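Local coordinates for protein putative PLP-dependent aminotransferase (Bacillus cereus ATCC 10987, PDB 3JU7) that probably acts as a pyridoxal phosphate-dependent transaminase of the DegT/DnrJ/EryC1 family, at residues A[22-27]-A[38-43]; A[113-118]-A[337-342]; A[118-123]-A[149-154]. One frame throughout, in Å; residues are numbered along the deposited sequence. Where two conformers were deposited one is given.

Contact 1: residues A[22-27]-A[38-43]; sequences LKEIDA and NQRFEQ
Glu24 and Arg40 join two successive N-terminal helices, 19-28 and 36-48, of a protein with the fold-type-I architecture of the DegT/DnrJ/EryC1 family, by an end-on, two-pronged salt bridge. Of the twelve residues in the two segments, they are the pair that meets across the contact. The joint is compact in its polar geometry but sparse in packing: it buries only 84 Å² in all, and the CA atoms of Glu24 and Arg40 stand 12.2 Å apart. The span is bridged from both sides. The Glu24 chain runs extended beyond CG, while Arg40 reaches back with CG anti to the backbone N (chi1 -173°) and a bend at chi3 that turns its guanidinium toward the carboxylate. The two flat groups approach from opposite directions and are nearly coplanar, their planes 17° apart, so each nitrogen faces its own oxygen. Both oxygens accept through their syn lone pairs, and both lie in the guanidinium plane, which should restrict rotation of either group.

The tighter packing is against helix 237-248, where Leu22 rests on Tyr238 and both Arg40 and the buried Phe41 touch Ile244. Toward the second subunit, Asp26 OD2 accepts from Val15 N of that neighbouring chain. By contrast, Glu24 and Arg40 are both partly exposed, and this is a surface contact in which solvent could weaken the charge attraction. The Glu24 side chain is about 6 Å from that of Asp20, which has been seen to bind calcium though no ion is bound to it in this chain; a modelled calcium ion lies about 7 Å from the Glu24 side chain. The two prongs are almost equal: Arg40 NH1 donates to Glu24 OE2 at 2.9 Å, and Arg40 NH2 to Glu24 OE1 at 2.8 Å with an N-H...O angle of 170°.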
loop_
_atom_site.group_PDB
_atom_site.type_symbol
_atom_site.label_atom_id
_atom_site.label_comp_id
_atom_site.label_asym_id
_atom_site.label_seq_id
_atom_site.Cartn_x
_atom_site.Cartn_y
_atom_site.Cartn_z
ATOM N N LEU A 22 2.802 21.379 4.819
ATOM C CA LEU A 22 1.373 21.147 5.025
ATOM C C LEU A 22 0.540 22.368 4.583
ATOM O O LEU A 22 -0.522 22.211 3.965
ATOM C CB LEU A 22 1.065 20.771 6.485
ATOM C CG LEU A 22 1.660 19.442 6.973
ATOM C CD1 LEU A 22 1.216 19.142 8.390
ATOM C CD2 LEU A 22 1.301 18.288 6.089
ATOM N N LYS A 23 1.017 23.583 4.863
ATOM C CA LYS A 23 0.339 24.775 4.330
ATOM C C LYS A 23 0.352 24.767 2.806
ATOM O O LYS A 23 -0.646 25.078 2.175
ATOM C CB LYS A 23 0.942 26.094 4.829
ATOM C CG LYS A 23 0.834 26.336 6.343
ATOM C CD LYS A 23 -0.567 26.162 6.977
ATOM C CE LYS A 23 -1.487 27.384 6.829
ATOM N NZ LYS A 23 -2.476 27.423 7.970
ATOM N N GLU A 24 1.474 24.416 2.196
ATOM C CA GLU A 24 1.503 24.318 0.739
ATOM C C GLU A 24 0.441 23.357 0.211
ATOM O O GLU A 24 -0.247 23.658 -0.766
ATOM C CB GLU A 24 2.836 23.809 0.272
ATOM C CG GLU A 24 3.907 24.830 0.213
ATOM C CD GLU A 24 5.116 24.254 -0.481
ATOM O OE1 GLU A 24 5.031 23.995 -1.703
ATOM O OE2 GLU A 24 6.129 24.043 0.205
ATOM N N ILE A 25 0.342 22.179 0.840
ATOM C CA ILE A 25 -0.619 21.196 0.404
ATOM C C ILE A 25 -2.026 21.752 0.490
ATOM O O ILE A 25 -2.824 21.572 -0.430
ATOM C CB ILE A 25 -0.562 19.919 1.257
ATOM C CG1 ILE A 25 0.728 19.135 0.960
ATOM C CG2 ILE A 25 -1.754 19.066 0.958
ATOM C CD1 ILE A 25 1.192 18.188 2.032
ATOM N N ASP A 26 -2.343 22.411 1.594
ATOM C CA ASP A 26 -3.683 22.960 1.793
ATOM C C ASP A 26 -3.968 24.075 0.786
ATOM O O ASP A 26 -5.105 24.191 0.333
ATOM C CB ASP A 26 -3.872 23.520 3.213
ATOM C CG ASP A 26 -4.049 22.434 4.267
ATOM O OD1 ASP A 26 -4.390 21.299 3.880
ATOM O OD2 ASP A 26 -3.866 22.739 5.477
ATOM N N ALA A 27 -2.951 24.884 0.449
ATOM C CA ALA A 27 -3.137 25.926 -0.554
ATOM C C ALA A 27 -3.284 25.323 -1.958
ATOM O O ALA A 27 -4.049 25.813 -2.745
ATOM C CB ALA A 27 -2.012 26.946 -0.525
ATOM N N ASN A 38 5.664 15.492 -3.476
ATOM C CA ASN A 38 6.307 14.217 -3.815
ATOM C C ASN A 38 7.381 14.384 -4.891
ATOM O O ASN A 38 8.490 13.872 -4.768
ATOM C CB ASN A 38 5.280 13.222 -4.264
ATOM C CG ASN A 38 5.823 11.805 -4.320
ATOM O OD1 ASN A 38 5.859 11.081 -3.310
ATOM N ND2 ASN A 38 6.219 11.389 -5.508
ATOM N N GLN A 39 7.087 15.121 -5.945
ATOM C CA GLN A 39 8.120 15.356 -6.957
ATOM C C GLN A 39 9.310 16.069 -6.321
ATOM O O GLN A 39 10.455 15.754 -6.648
ATOM C CB GLN A 39 7.642 16.208 -8.118
ATOM C CG GLN A 39 6.520 15.631 -8.978
ATOM C CD GLN A 39 5.905 16.690 -9.886
ATOM O OE1 GLN A 39 6.638 17.464 -10.552
ATOM N NE2 GLN A 39 4.570 16.751 -9.919
ATOM N N ARG A 40 9.046 17.042 -5.444
ATOM C CA ARG A 40 10.142 17.814 -4.825
ATOM C C ARG A 40 10.996 16.880 -3.995
ATOM O O ARG A 40 12.210 16.924 -4.054
ATOM C CB ARG A 40 9.619 18.958 -3.952
ATOM C CG ARG A 40 10.716 19.892 -3.414
ATOM C CD ARG A 40 10.178 20.949 -2.427
ATOM N NE ARG A 40 9.081 21.660 -3.052
ATOM C CZ ARG A 40 8.100 22.291 -2.430
ATOM N NH1 ARG A 40 8.051 22.364 -1.109
ATOM N NH2 ARG A 40 7.168 22.878 -3.158
ATOM N N PHE A 41 10.344 15.989 -3.264
ATOM C CA PHE A 41 11.026 15.034 -2.413
ATOM C C PHE A 41 11.972 14.149 -3.246
ATOM O O PHE A 41 13.141 13.960 -2.884
ATOM C CB PHE A 41 9.967 14.203 -1.663
ATOM C CG PHE A 41 10.521 13.171 -0.705
ATOM C CD1 PHE A 41 11.699 13.398 0.030
ATOM C CD2 PHE A 41 9.814 11.992 -0.480
ATOM C CE1 PHE A 41 12.175 12.439 0.943
ATOM C CE2 PHE A 41 10.276 11.036 0.423
ATOM C CZ PHE A 41 11.458 11.249 1.136
ATOM N N GLU A 42 11.465 13.641 -4.371
ATOM C CA GLU A 42 12.250 12.772 -5.251
ATOM C C GLU A 42 13.393 13.541 -5.883
ATOM O O GLU A 42 14.469 13.000 -6.034
ATOM C CB GLU A 42 11.365 12.157 -6.341
ATOM C CG GLU A 42 10.307 11.173 -5.814
ATOM C CD GLU A 42 9.292 10.816 -6.893
ATOM O OE1 GLU A 42 9.228 11.528 -7.924
ATOM O OE2 GLU A 42 8.549 9.843 -6.731
ATOM N N GLN A 43 13.164 14.799 -6.250
ATOM C CA GLN A 43 14.216 15.609 -6.858
ATOM C C GLN A 43 15.301 15.871 -5.819
ATOM O O GLN A 43 16.484 15.901 -6.138
ATOM C CB GLN A 43 13.676 16.932 -7.442
#

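Contact 2: residues A[113-118]-A[337-342]; sequences YMDKTV and LTRTNK
Asp115 OD2 is gripped by both terminal nitrogens of Arg339, in a salt bridge between residues far apart in sequence. Arg339 NH2 donates to Asp115 OD2 at 2.8 Å, and Arg339 NH1 reaches the same Asp115 OD2 at 3.0 Å. Because one oxygen takes both bonds, neither is straight, the N-H...O angles being 150° for NH2 and 140° for NH1. The oxygen lies in the guanidinium plane, but the carboxylate is turned steeply across it, the planes standing 75° apart. Both nitrogens meet OD2 on its anti side, and with the planes so steeply turned they reach it from opposite faces of the carboxylate.

That orientation leaves the second oxygen for the helix start. Asp115 is the N-cap of helix 116-126, and its OD1 accepts weak capping bonds from the backbone N atoms of Thr117 and Val118. The carboxylate thus divides its work between the charge on Arg339 and the helix end. Val118 CG2 lies 3.7 Å from Arg339 NH2, a methyl group packed at van der Waals distance against the edge of the charged group.

Arg339 NE forms a further salt bridge with Asp106, which also bonds Thr340 OG1 and pairs with Asp115 through the backbone. The bridge consequently ties the starts of helices 116-126 and 338-346 together beside strand 101-105, where Val118 packs on Ile105 and Leu337 on Phe104.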
loop_
_atom_site.group_PDB
_atom_site.type_symbol
_atom_site.label_atom_id
_atom_site.label_comp_id
_atom_site.label_asym_id
_atom_site.label_seq_id
_atom_site.Cartn_x
_atom_site.Cartn_y
_atom_site.Cartn_z
ATOM N N TYR A 113 25.359 -11.903 4.031
ATOM C CA TYR A 113 24.675 -11.787 2.764
ATOM C C TYR A 113 24.589 -13.171 2.090
ATOM O O TYR A 113 25.328 -14.109 2.425
ATOM C CB TYR A 113 25.394 -10.819 1.815
ATOM C CG TYR A 113 25.839 -9.517 2.407
ATOM C CD1 TYR A 113 24.964 -8.716 3.115
ATOM C CD2 TYR A 113 27.117 -9.036 2.170
ATOM C CE1 TYR A 113 25.371 -7.486 3.626
ATOM C CE2 TYR A 113 27.539 -7.821 2.680
ATOM C CZ TYR A 113 26.667 -7.039 3.415
ATOM O OH TYR A 113 27.086 -5.804 3.895
HETATM N N MSE A 114 23.694 -13.256 1.119
HETATM C CA MSE A 114 23.562 -14.415 0.254
HETATM C C MSE A 114 24.956 -14.740 -0.304
HETATM O O MSE A 114 25.682 -13.845 -0.770
HETATM C CB MSE A 114 22.487 -14.126 -0.829
HETATM C CG MSE A 114 22.159 -15.296 -1.687
HETATM SE SE MSE A 114 20.478 -15.185 -2.541
HETATM C CE MSE A 114 20.767 -13.363 -3.277
ATOM N N ASP A 115 25.365 -15.998 -0.166
ATOM C CA ASP A 115 26.668 -16.446 -0.648
ATOM C C ASP A 115 26.645 -16.572 -2.170
ATOM O O ASP A 115 25.977 -17.443 -2.713
ATOM C CB ASP A 115 27.018 -17.796 -0.007
ATOM C CG ASP A 115 28.278 -18.430 -0.587
ATOM O OD1 ASP A 115 28.679 -18.068 -1.710
ATOM O OD2 ASP A 115 28.846 -19.324 0.066
ATOM N N LYS A 116 27.411 -15.718 -2.845
ATOM C CA LYS A 116 27.335 -15.589 -4.301
ATOM C C LYS A 116 27.742 -16.859 -5.046
ATOM O O LYS A 116 27.185 -17.171 -6.074
ATOM C CB LYS A 116 28.097 -14.330 -4.782
ATOM C CG LYS A 116 27.219 -13.032 -4.581
ATOM C CD LYS A 116 27.958 -11.678 -4.692
ATOM C CE LYS A 116 28.737 -11.369 -3.417
ATOM N NZ LYS A 116 29.118 -9.933 -3.317
ATOM N N THR A 117 28.659 -17.615 -4.477
ATOM C CA THR A 117 29.061 -18.879 -5.050
ATOM C C THR A 117 27.902 -19.838 -5.100
ATOM O O THR A 117 27.642 -20.471 -6.122
ATOM C CB THR A 117 30.166 -19.508 -4.215
ATOM O OG1 THR A 117 31.306 -18.665 -4.287
ATOM C CG2 THR A 117 30.549 -20.854 -4.729
ATOM N N VAL A 118 27.190 -19.936 -3.988
ATOM C CA VAL A 118 26.059 -20.845 -3.906
ATOM C C VAL A 118 24.928 -20.331 -4.811
ATOM O O VAL A 118 24.284 -21.119 -5.486
ATOM C CB VAL A 118 25.642 -21.054 -2.435
ATOM C CG1 VAL A 118 24.312 -21.807 -2.350
ATOM C CG2 VAL A 118 26.804 -21.798 -1.658
ATOM N N LEU A 337 21.171 -24.972 4.192
ATOM C CA LEU A 337 21.091 -23.713 4.942
ATOM C C LEU A 337 21.857 -23.777 6.275
ATOM O O LEU A 337 21.532 -23.094 7.255
ATOM C CB LEU A 337 19.608 -23.313 5.121
ATOM C CG LEU A 337 18.876 -22.895 3.831
ATOM C CD1 LEU A 337 17.424 -22.551 4.057
ATOM C CD2 LEU A 337 19.603 -21.689 3.188
ATOM N N THR A 338 22.930 -24.551 6.299
ATOM C CA THR A 338 23.698 -24.735 7.546
ATOM C C THR A 338 24.200 -23.429 8.180
ATOM O O THR A 338 24.147 -23.265 9.393
ATOM C CB THR A 338 24.884 -25.691 7.345
ATOM O OG1 THR A 338 24.390 -26.996 7.001
ATOM C CG2 THR A 338 25.730 -25.760 8.612
ATOM N N ARG A 339 24.687 -22.498 7.376
ATOM C CA ARG A 339 25.160 -21.229 7.937
ATOM C C ARG A 339 24.018 -20.348 8.452
ATOM O O ARG A 339 24.138 -19.723 9.534
ATOM C CB ARG A 339 26.026 -20.487 6.929
ATOM C CG ARG A 339 27.295 -21.233 6.656
ATOM C CD ARG A 339 28.066 -20.674 5.489
ATOM N NE ARG A 339 27.480 -21.001 4.184
ATOM C CZ ARG A 339 27.975 -20.568 3.023
ATOM N NH1 ARG A 339 29.041 -19.787 2.997
ATOM N NH2 ARG A 339 27.404 -20.895 1.892
ATOM N N THR A 340 22.914 -20.300 7.692
ATOM C CA THR A 340 21.729 -19.520 8.097
ATOM C C THR A 340 21.254 -20.038 9.450
ATOM O O THR A 340 20.966 -19.274 10.354
ATOM C CB THR A 340 20.575 -19.603 7.028
ATOM O OG1 THR A 340 21.085 -19.247 5.725
ATOM C CG2 THR A 340 19.428 -18.639 7.350
ATOM N N ASN A 341 21.222 -21.349 9.606
ATOM C CA ASN A 341 20.799 -21.935 10.876
ATOM C C ASN A 341 21.702 -21.528 12.019
ATOM O O ASN A 341 21.246 -21.182 13.117
ATOM C CB ASN A 341 20.731 -23.471 10.791
ATOM C CG ASN A 341 19.587 -23.934 9.909
ATOM O OD1 ASN A 341 18.683 -23.147 9.591
ATOM N ND2 ASN A 341 19.606 -25.205 9.513
ATOM N N LYS A 342 22.990 -21.577 11.760
ATOM C CA LYS A 342 23.949 -21.224 12.773
ATOM C C LYS A 342 23.788 -19.747 13.173
ATOM O O LYS A 342 23.690 -19.435 14.360
ATOM C CB LYS A 342 25.379 -21.542 12.286
ATOM C CG LYS A 342 26.482 -21.067 13.202
ATOM C CD LYS A 342 26.415 -21.701 14.575
ATOM C CE LYS A 342 26.918 -23.106 14.562
ATOM N NZ LYS A 342 28.409 -23.063 14.348
#

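Contact 3: residues A[118-123]-A[149-154]; sequences VLWDKI and EELEKK
Helices 116-126 and 146-153, separated in sequence by strand 130-133, form a nearly parallel pair in the alpha/beta domain of this aminotransferase fold. Their short segments run 15° apart, with axes 12.9 Å from each other at closest approach. Such a spacing is too wide for backbone contact, and Leu151 fills the interval, contributing the largest single share of the 182 Å² buried.

Leu151 meets three residues of the other helix. Ile123 approaches it tip to tip, and the pair Ile123 CD1 to Leu151 CD2, at 3.5 Å, is tighter than an ordinary van der Waals contact. With CG1 anti to the carbonyl carbon (chi1 -70°), Ile123 sends CD1 into the fork of Leu151, within 3.7 Å of Leu151 CD1. Leu119 CD2 lies more loosely at 4.2 Å from Leu151 CD1.

Trp120 lies against Leu151 as well, in the conformer described, one of two deposited. There Leu151 CD2 sits over one face of the six-membered ring, 4.1 Å from its centroid and 16° off the normal, a CH-pi contact. Trp120 CH2 comes to 3.5 Å from Leu151 CG. The second conformer makes this part of the contact less certain.

Leu119 and Ile123 also touch Leu82 of strand 80-84, extending the apolar patch to the strand. Since every contact across the pair is between carbons, its hold rests on shape and dispersion and carries little directional demand.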
loop_
_atom_site.group_PDB
_atom_site.type_symbol
_atom_site.label_atom_id
_atom_site.label_comp_id
_atom_site.label_asym_id
_atom_site.label_seq_id
_atom_site.Cartn_x
_atom_site.Cartn_y
_atom_site.Cartn_z
ATOM N N VAL A 118 27.190 -19.936 -3.988
ATOM C CA VAL A 118 26.059 -20.845 -3.906
ATOM C C VAL A 118 24.928 -20.331 -4.811
ATOM O O VAL A 118 24.284 -21.119 -5.486
ATOM C CB VAL A 118 25.642 -21.054 -2.435
ATOM C CG1 VAL A 118 24.312 -21.807 -2.350
ATOM C CG2 VAL A 118 26.804 -21.798 -1.658
ATOM N N LEU A 119 24.744 -19.011 -4.880
ATOM C CA LEU A 119 23.708 -18.423 -5.712
ATOM C C LEU A 119 23.965 -18.745 -7.212
ATOM O O LEU A 119 23.059 -19.219 -7.916
ATOM C CB LEU A 119 23.619 -16.900 -5.468
ATOM C CG LEU A 119 22.796 -16.056 -6.451
ATOM C CD1 LEU A 119 21.333 -16.501 -6.593
ATOM C CD2 LEU A 119 22.836 -14.577 -6.073
ATOM N N TRP A 120 25.207 -18.526 -7.668
ATOM C CA TRP A 120 25.634 -18.802 -9.061
ATOM C C TRP A 120 25.424 -20.259 -9.446
ATOM O O TRP A 120 24.910 -20.588 -10.517
ATOM C CB TRP A 120 27.124 -18.485 -9.232
ATOM C CG TRP A 120 27.455 -17.196 -9.914
ATOM C CD1 TRP A 120 28.236 -17.039 -11.030
ATOM C CD2 TRP A 120 27.031 -15.882 -9.535
ATOM N NE1 TRP A 120 28.325 -15.707 -11.363
ATOM C CE2 TRP A 120 27.595 -14.976 -10.460
ATOM C CE3 TRP A 120 26.224 -15.382 -8.509
ATOM C CZ2 TRP A 120 27.377 -13.602 -10.386
ATOM C CZ3 TRP A 120 26.016 -14.021 -8.434
ATOM C CH2 TRP A 120 26.587 -13.147 -9.367
ATOM N N ASP A 121 25.841 -21.160 -8.572
ATOM C CA ASP A 121 25.695 -22.560 -8.906
ATOM C C ASP A 121 24.237 -22.836 -9.085
ATOM O O ASP A 121 23.839 -23.540 -10.020
ATOM C CB ASP A 121 26.317 -23.468 -7.836
ATOM C CG ASP A 121 27.847 -23.433 -7.844
ATOM O OD1 ASP A 121 28.467 -22.846 -8.757
ATOM O OD2 ASP A 121 28.446 -24.010 -6.920
ATOM N N LYS A 122 23.420 -22.244 -8.224
ATOM C CA LYS A 122 21.976 -22.489 -8.287
ATOM C C LYS A 122 21.337 -21.863 -9.533
ATOM O O LYS A 122 20.454 -22.453 -10.155
ATOM C CB LYS A 122 21.288 -22.023 -6.995
ATOM C CG LYS A 122 19.806 -22.400 -6.885
ATOM C CD LYS A 122 19.550 -23.908 -7.035
ATOM C CE LYS A 122 20.098 -24.643 -5.884
ATOM N NZ LYS A 122 19.867 -26.135 -5.976
ATOM N N ILE A 123 21.773 -20.665 -9.910
ATOM C CA ILE A 123 21.301 -20.074 -11.164
ATOM C C ILE A 123 21.638 -21.021 -12.322
ATOM O O ILE A 123 20.787 -21.330 -13.179
ATOM C CB ILE A 123 21.904 -18.721 -11.412
ATOM C CG1 ILE A 123 21.329 -17.716 -10.408
ATOM C CG2 ILE A 123 21.620 -18.294 -12.856
ATOM C CD1 ILE A 123 22.005 -16.358 -10.414
ATOM N N GLU A 149 25.239 -6.714 -10.547
ATOM C CA GLU A 149 25.243 -5.960 -11.777
ATOM C C GLU A 149 25.614 -6.928 -12.901
ATOM O O GLU A 149 25.072 -6.840 -14.020
ATOM C CB GLU A 149 26.225 -4.794 -11.665
ATOM C CG GLU A 149 26.348 -3.950 -12.897
ATOM C CD GLU A 149 25.202 -2.968 -13.093
ATOM O OE1 GLU A 149 24.384 -2.752 -12.176
ATOM O OE2 GLU A 149 25.142 -2.380 -14.192
ATOM N N GLU A 150 26.470 -7.900 -12.581
ATOM C CA GLU A 150 26.911 -8.851 -13.581
ATOM C C GLU A 150 25.764 -9.732 -14.028
ATOM O O GLU A 150 25.622 -10.015 -15.240
ATOM C CB GLU A 150 28.083 -9.712 -13.070
ATOM C CG GLU A 150 28.893 -10.319 -14.178
ATOM C CD GLU A 150 29.506 -9.242 -15.094
ATOM O OE1 GLU A 150 30.088 -8.256 -14.565
ATOM O OE2 GLU A 150 29.376 -9.375 -16.338
ATOM N N LEU A 151 24.954 -10.154 -13.050
ATOM C CA LEU A 151 23.748 -10.954 -13.301
ATOM C C LEU A 151 22.800 -10.196 -14.200
ATOM O O LEU A 151 22.245 -10.760 -15.153
ATOM C CB LEU A 151 23.034 -11.356 -11.999
ATOM C CG LEU A 151 23.603 -12.510 -11.168
ATOM C CD1 LEU A 151 22.753 -12.746 -9.897
ATOM C CD2 LEU A 151 23.732 -13.815 -12.024
ATOM N N GLU A 152 22.622 -8.914 -13.920
ATOM C CA GLU A 152 21.744 -8.098 -14.761
ATOM C C GLU A 152 22.281 -8.102 -16.193
ATOM O O GLU A 152 21.550 -8.366 -17.126
ATOM C CB GLU A 152 21.632 -6.663 -14.231
ATOM C CG GLU A 152 20.579 -6.467 -13.123
ATOM C CD GLU A 152 19.196 -6.184 -13.664
ATOM O OE1 GLU A 152 19.101 -5.682 -14.798
ATOM O OE2 GLU A 152 18.193 -6.452 -12.952
ATOM N N LYS A 153 23.573 -7.862 -16.362
ATOM C CA LYS A 153 24.134 -7.845 -17.692
ATOM C C LYS A 153 23.933 -9.179 -18.410
ATOM O O LYS A 153 23.795 -9.167 -19.616
ATOM C CB LYS A 153 25.603 -7.439 -17.666
ATOM C CG LYS A 153 25.805 -5.955 -17.308
ATOM C CD LYS A 153 27.255 -5.476 -17.476
ATOM C CE LYS A 153 28.261 -6.357 -16.743
ATOM N NZ LYS A 153 29.631 -5.742 -16.640
ATOM N N LYS A 154 23.898 -10.302 -17.680
ATOM C CA LYS A 154 23.624 -11.639 -18.251
ATOM C C LYS A 154 22.123 -11.943 -18.469
ATOM O O LYS A 154 21.765 -13.085 -18.765
ATOM C CB LYS A 154 24.181 -12.755 -17.332
ATOM C CG LYS A 154 25.709 -13.018 -17.416
ATOM C CD LYS A 154 26.185 -14.256 -16.600
#

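Contacts 2 and 3 are neighbours, with centres about 15 Å apart. They share Val118 and helix 116-126, whose start is tied by charge to helix 338-346 and whose next turns pack on helix 146-153. They touch directly where Met114 CE, of the selenomethionine, lies 3.7 Å from Leu119 CD2. Contact 1 is remote, its centre about 43 Å from that of contact 2 and about 40 Å from that of contact 3; contacts 1 and 2 lie on opposite sides of the chain's centre. Only contact 1 is near an annotated site, Asp20, a residue seen to bind calcium. Lys191, the predicted pyridoxal phosphate lysine, is not modelled, so no distance to it can be measured.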